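Local coordinates for F420-dependent alcohol dehydrogenase (Methanoculleus thermophilus, PDB 1RHC), which probably oxidises secondary alcohols to ketones, passing the hydride to the deazaflavin coenzyme F420, and belongs to the bacterial luciferase family, at residues A287-K298 against I320-R329. Numbering follows the deposited sequence.
Sequences AEEMIKEIERFK and IFKEVIPAVR
Lys298 NZ donates a hydrogen bond of 3.1 Å to Val328 O, the one polar bond that joins helix 287-298 to helix 321-328. The donor lies 34° off the carbonyl plane, with a C=O...N angle of 136°; a bend at chi3 in an otherwise extended lysine chain brings the ammonium there. The acceptor belongs to the last helical residue, since Arg329 leaves helical geometry with positive phi; the ammonium thus sits at the carbonyl end of this short, kinked helix, where its charge would probably be favourable. Arg329, poorly ordered, brings its NE to 3.5 Å from Lys298 NZ, an uncertain like-charge approach, while its NH2 hydrogen-bonds Thr3 OG1.

Apart from this end, the interface is mainly apolar. Val324 is a knob in the hole formed by Ala287, Met290, Ile291 and Ile294: its CG1 reaches Ile294 CD1 at 3.6 Å, while CG2 faces Met290 CB at 3.9 Å. Ile294 spreads its two branches, CD1 touching Val324 CG1 and Phe321 CE2, CG2 meeting Val328 CG1 at 3.7 Å. Ile291 CD1 meets Ala327 CB, also at 3.7 Å. Inward, Ile294 packs on Phe305 and Phe321 on Leu307 of strand 304-309. The axes of the two helical segments approach to 9.1 Å and cross at -38°, side-by-side packing of outer helices around a TIM barrel.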
loop_
_atom_site.group_PDB
_atom_site.type_symbol
_atom_site.label_atom_id
_atom_site.label_comp_id
_atom_site.label_asym_id
_atom_site.label_seq_id
_atom_site.Cartn_x
_atom_site.Cartn_y
_atom_site.Cartn_z
ATOM N N ALA A 287 35.018 -10.895 -6.595
ATOM C CA ALA A 287 34.059 -11.984 -6.401
ATOM C C ALA A 287 34.490 -13.040 -5.383
ATOM O O ALA A 287 33.666 -13.552 -4.609
ATOM C CB ALA A 287 33.750 -12.659 -7.729
ATOM N N GLU A 288 35.775 -13.382 -5.388
ATOM C CA GLU A 288 36.274 -14.413 -4.468
ATOM C C GLU A 288 36.094 -14.009 -3.009
ATOM O O GLU A 288 35.744 -14.839 -2.154
ATOM C CB GLU A 288 37.757 -14.683 -4.749
ATOM C CG GLU A 288 38.251 -16.010 -4.196
ATOM C CD GLU A 288 39.491 -16.525 -4.924
ATOM O OE1 GLU A 288 39.405 -16.781 -6.149
ATOM O OE2 GLU A 288 40.553 -16.674 -4.273
ATOM N N GLU A 289 36.344 -12.748 -2.710
ATOM C CA GLU A 289 36.179 -12.288 -1.344
ATOM C C GLU A 289 34.701 -12.273 -0.973
ATOM O O GLU A 289 34.344 -12.554 0.175
ATOM C CB GLU A 289 36.776 -10.912 -1.169
ATOM C CG GLU A 289 38.284 -10.898 -1.151
ATOM C CD GLU A 289 38.839 -9.503 -0.971
ATOM O OE1 GLU A 289 38.090 -8.610 -0.505
ATOM O OE2 GLU A 289 40.038 -9.306 -1.280
ATOM N N MET A 290 33.842 -11.955 -1.931
ATOM C CA MET A 290 32.393 -11.966 -1.656
ATOM C C MET A 290 31.932 -13.387 -1.342
ATOM O O MET A 290 31.151 -13.609 -0.407
ATOM C CB MET A 290 31.605 -11.434 -2.860
ATOM C CG MET A 290 31.435 -9.933 -2.907
ATOM S SD MET A 290 30.521 -9.228 -1.504
ATOM C CE MET A 290 29.526 -10.515 -1.085
ATOM N N ILE A 291 32.414 -14.356 -2.112
ATOM C CA ILE A 291 32.059 -15.749 -1.900
ATOM C C ILE A 291 32.458 -16.184 -0.482
ATOM O O ILE A 291 31.672 -16.816 0.214
ATOM C CB ILE A 291 32.745 -16.659 -2.934
ATOM C CG1 ILE A 291 32.146 -16.393 -4.311
ATOM C CG2 ILE A 291 32.592 -18.116 -2.550
ATOM C CD1 ILE A 291 33.036 -16.833 -5.448
ATOM N N LYS A 292 33.666 -15.840 -0.053
ATOM C CA LYS A 292 34.118 -16.204 1.296
ATOM C C LYS A 292 33.336 -15.490 2.391
ATOM O O LYS A 292 33.127 -16.048 3.482
ATOM C CB LYS A 292 35.612 -15.914 1.454
ATOM C CG LYS A 292 36.469 -16.928 0.734
ATOM C CD LYS A 292 37.932 -16.598 0.844
ATOM C CE LYS A 292 38.748 -17.533 -0.033
ATOM N NZ LYS A 292 40.183 -17.127 -0.093
ATOM N N GLU A 293 32.914 -14.258 2.115
ATOM C CA GLU A 293 32.137 -13.485 3.087
ATOM C C GLU A 293 30.803 -14.195 3.282
ATOM O O GLU A 293 30.334 -14.368 4.401
ATOM C CB GLU A 293 31.870 -12.063 2.572
ATOM C CG GLU A 293 33.091 -11.179 2.455
ATOM C CD GLU A 293 33.274 -10.284 3.651
ATOM O OE1 GLU A 293 32.545 -10.464 4.650
ATOM O OE2 GLU A 293 34.152 -9.397 3.600
ATOM N N ILE A 294 30.197 -14.618 2.187
ATOM C CA ILE A 294 28.907 -15.287 2.255
ATOM C C ILE A 294 29.062 -16.645 2.942
ATOM O O ILE A 294 28.208 -17.067 3.740
ATOM C CB ILE A 294 28.336 -15.455 0.842
ATOM C CG1 ILE A 294 27.877 -14.083 0.310
ATOM C CG2 ILE A 294 27.216 -16.459 0.835
ATOM C CD1 ILE A 294 27.530 -14.109 -1.176
ATOM N N GLU A 295 30.167 -17.322 2.651
ATOM C CA GLU A 295 30.387 -18.622 3.259
ATOM C C GLU A 295 30.547 -18.553 4.770
ATOM O O GLU A 295 30.098 -19.470 5.460
ATOM C CB GLU A 295 31.581 -19.330 2.599
ATOM C CG GLU A 295 31.206 -19.901 1.244
ATOM C CD GLU A 295 32.364 -20.535 0.523
ATOM O OE1 GLU A 295 33.529 -20.374 0.970
ATOM O OE2 GLU A 295 32.114 -21.199 -0.510
ATOM N N ARG A 296 31.125 -17.480 5.305
ATOM C CA ARG A 296 31.271 -17.428 6.752
ATOM C C ARG A 296 29.908 -17.251 7.428
ATOM O O ARG A 296 29.732 -17.663 8.569
ATOM C CB ARG A 296 32.261 -16.348 7.202
ATOM C CG ARG A 296 31.734 -14.933 7.208
ATOM C CD ARG A 296 32.808 -13.943 7.675
ATOM N NE ARG A 296 32.445 -12.569 7.331
ATOM C CZ ARG A 296 32.232 -11.597 8.216
ATOM N NH1 ARG A 296 32.350 -11.839 9.520
ATOM N NH2 ARG A 296 31.885 -10.379 7.799
ATOM N N PHE A 297 28.933 -16.668 6.725
ATOM C CA PHE A 297 27.599 -16.520 7.311
ATOM C C PHE A 297 26.814 -17.796 7.089
ATOM O O PHE A 297 25.968 -18.147 7.912
ATOM C CB PHE A 297 26.842 -15.329 6.708
ATOM C CG PHE A 297 27.199 -14.020 7.335
ATOM C CD1 PHE A 297 28.222 -13.225 6.810
ATOM C CD2 PHE A 297 26.524 -13.575 8.458
ATOM C CE1 PHE A 297 28.552 -12.003 7.411
ATOM C CE2 PHE A 297 26.847 -12.360 9.060
ATOM C CZ PHE A 297 27.863 -11.572 8.536
ATOM N N LYS A 298 27.081 -18.497 5.988
ATOM C CA LYS A 298 26.409 -19.770 5.735
ATOM C C LYS A 298 26.793 -20.749 6.844
ATOM O O LYS A 298 25.942 -21.474 7.387
ATOM C CB LYS A 298 26.835 -20.384 4.413
ATOM C CG LYS A 298 26.238 -19.767 3.191
ATOM C CD LYS A 298 26.686 -20.531 1.957
ATOM C CE LYS A 298 26.278 -21.981 2.010
ATOM N NZ LYS A 298 26.516 -22.650 0.686
ATOM N N ILE A 320 28.382 -8.428 -10.721
ATOM C CA ILE A 320 29.424 -9.320 -10.213
ATOM C C ILE A 320 28.819 -10.577 -9.601
ATOM O O ILE A 320 29.507 -11.581 -9.462
ATOM C CB ILE A 320 30.339 -8.569 -9.208
ATOM C CG1 ILE A 320 31.660 -9.344 -9.003
ATOM C CG2 ILE A 320 29.654 -8.393 -7.872
ATOM C CD1 ILE A 320 32.524 -9.387 -10.220
ATOM N N PHE A 321 27.520 -10.555 -9.272
ATOM C CA PHE A 321 26.922 -11.767 -8.710
ATOM C C PHE A 321 26.737 -12.889 -9.710
ATOM O O PHE A 321 26.431 -14.012 -9.323
ATOM C CB PHE A 321 25.631 -11.463 -7.916
ATOM C CG PHE A 321 25.918 -11.036 -6.486
ATOM C CD1 PHE A 321 26.425 -9.772 -6.208
ATOM C CD2 PHE A 321 25.786 -11.941 -5.439
ATOM C CE1 PHE A 321 26.807 -9.410 -4.929
ATOM C CE2 PHE A 321 26.169 -11.589 -4.143
ATOM C CZ PHE A 321 26.679 -10.336 -3.879
ATOM N N LYS A 322 26.944 -12.605 -11.001
ATOM C CA LYS A 322 26.911 -13.672 -11.995
ATOM C C LYS A 322 28.059 -14.658 -11.618
ATOM O O LYS A 322 27.987 -15.855 -11.894
ATOM C CB LYS A 322 27.169 -13.122 -13.404
ATOM C CG LYS A 322 26.008 -12.288 -13.974
ATOM C CD LYS A 322 26.329 -11.748 -15.377
ATOM C CE LYS A 322 26.343 -12.854 -16.421
ATOM N NZ LYS A 322 24.969 -13.284 -16.846
ATOM N N GLU A 323 29.109 -14.134 -11.004
ATOM C CA GLU A 323 30.251 -14.958 -10.596
ATOM C C GLU A 323 30.071 -15.529 -9.175
ATOM O O GLU A 323 30.580 -16.608 -8.861
ATOM C CB GLU A 323 31.531 -14.118 -10.609
ATOM C CG GLU A 323 31.923 -13.595 -12.009
ATOM C CD GLU A 323 32.366 -14.703 -12.951
ATOM O OE1 GLU A 323 32.551 -14.438 -14.164
ATOM O OE2 GLU A 323 32.541 -15.846 -12.495
ATOM N N VAL A 324 29.338 -14.807 -8.334
ATOM C CA VAL A 324 29.161 -15.213 -6.936
ATOM C C VAL A 324 28.104 -16.286 -6.699
ATOM O O VAL A 324 28.353 -17.284 -6.019
ATOM C CB VAL A 324 28.823 -13.978 -6.044
ATOM C CG1 VAL A 324 28.588 -14.414 -4.599
ATOM C CG2 VAL A 324 29.966 -12.989 -6.066
ATOM N N ILE A 325 26.929 -16.089 -7.283
ATOM C CA ILE A 325 25.814 -16.981 -7.063
ATOM C C ILE A 325 26.057 -18.485 -7.291
ATOM O O ILE A 325 25.792 -19.308 -6.399
ATOM C CB ILE A 325 24.594 -16.433 -7.831
ATOM C CG1 ILE A 325 24.103 -15.147 -7.149
ATOM C CG2 ILE A 325 23.475 -17.367 -7.774
ATOM C CD1 ILE A 325 22.927 -14.466 -7.885
ATOM N N PRO A 326 26.581 -18.871 -8.455
ATOM C CA PRO A 326 26.827 -20.297 -8.701
ATOM C C PRO A 326 27.797 -20.938 -7.678
ATOM O O PRO A 326 27.712 -22.126 -7.405
ATOM C CB PRO A 326 27.410 -20.311 -10.120
ATOM C CG PRO A 326 26.863 -19.056 -10.742
ATOM C CD PRO A 326 26.960 -18.049 -9.622
ATOM N N ALA A 327 28.700 -20.150 -7.109
ATOM C CA ALA A 327 29.676 -20.670 -6.151
ATOM C C ALA A 327 29.118 -20.872 -4.743
ATOM O O ALA A 327 29.618 -21.696 -3.981
ATOM C CB ALA A 327 30.879 -19.744 -6.088
ATOM N N VAL A 328 28.099 -20.105 -4.374
ATOM C CA VAL A 328 27.535 -20.245 -3.039
ATOM C C VAL A 328 26.292 -21.131 -3.068
ATOM O O VAL A 328 25.714 -21.421 -2.026
ATOM C CB VAL A 328 27.253 -18.869 -2.396
ATOM C CG1 VAL A 328 28.562 -18.112 -2.198
ATOM C CG2 VAL A 328 26.327 -18.070 -3.235
ATOM N N ARG A 329 25.898 -21.516 -4.287
ATOM C CA ARG A 329 24.819 -22.486 -4.593
ATOM C C ARG A 329 23.389 -22.238 -5.124
ATOM O O ARG A 329 22.596 -23.172 -5.009
ATOM C CB ARG A 329 24.651 -23.434 -3.419
ATOM C CG ARG A 329 25.855 -24.290 -3.118
ATOM C CD ARG A 329 25.448 -25.305 -2.083
ATOM N NE ARG A 329 24.418 -24.754 -1.207
ATOM C CZ ARG A 329 23.774 -25.450 -0.278
ATOM N NH1 ARG A 329 24.058 -26.731 -0.097
ATOM N NH2 ARG A 329 22.840 -24.871 0.464
#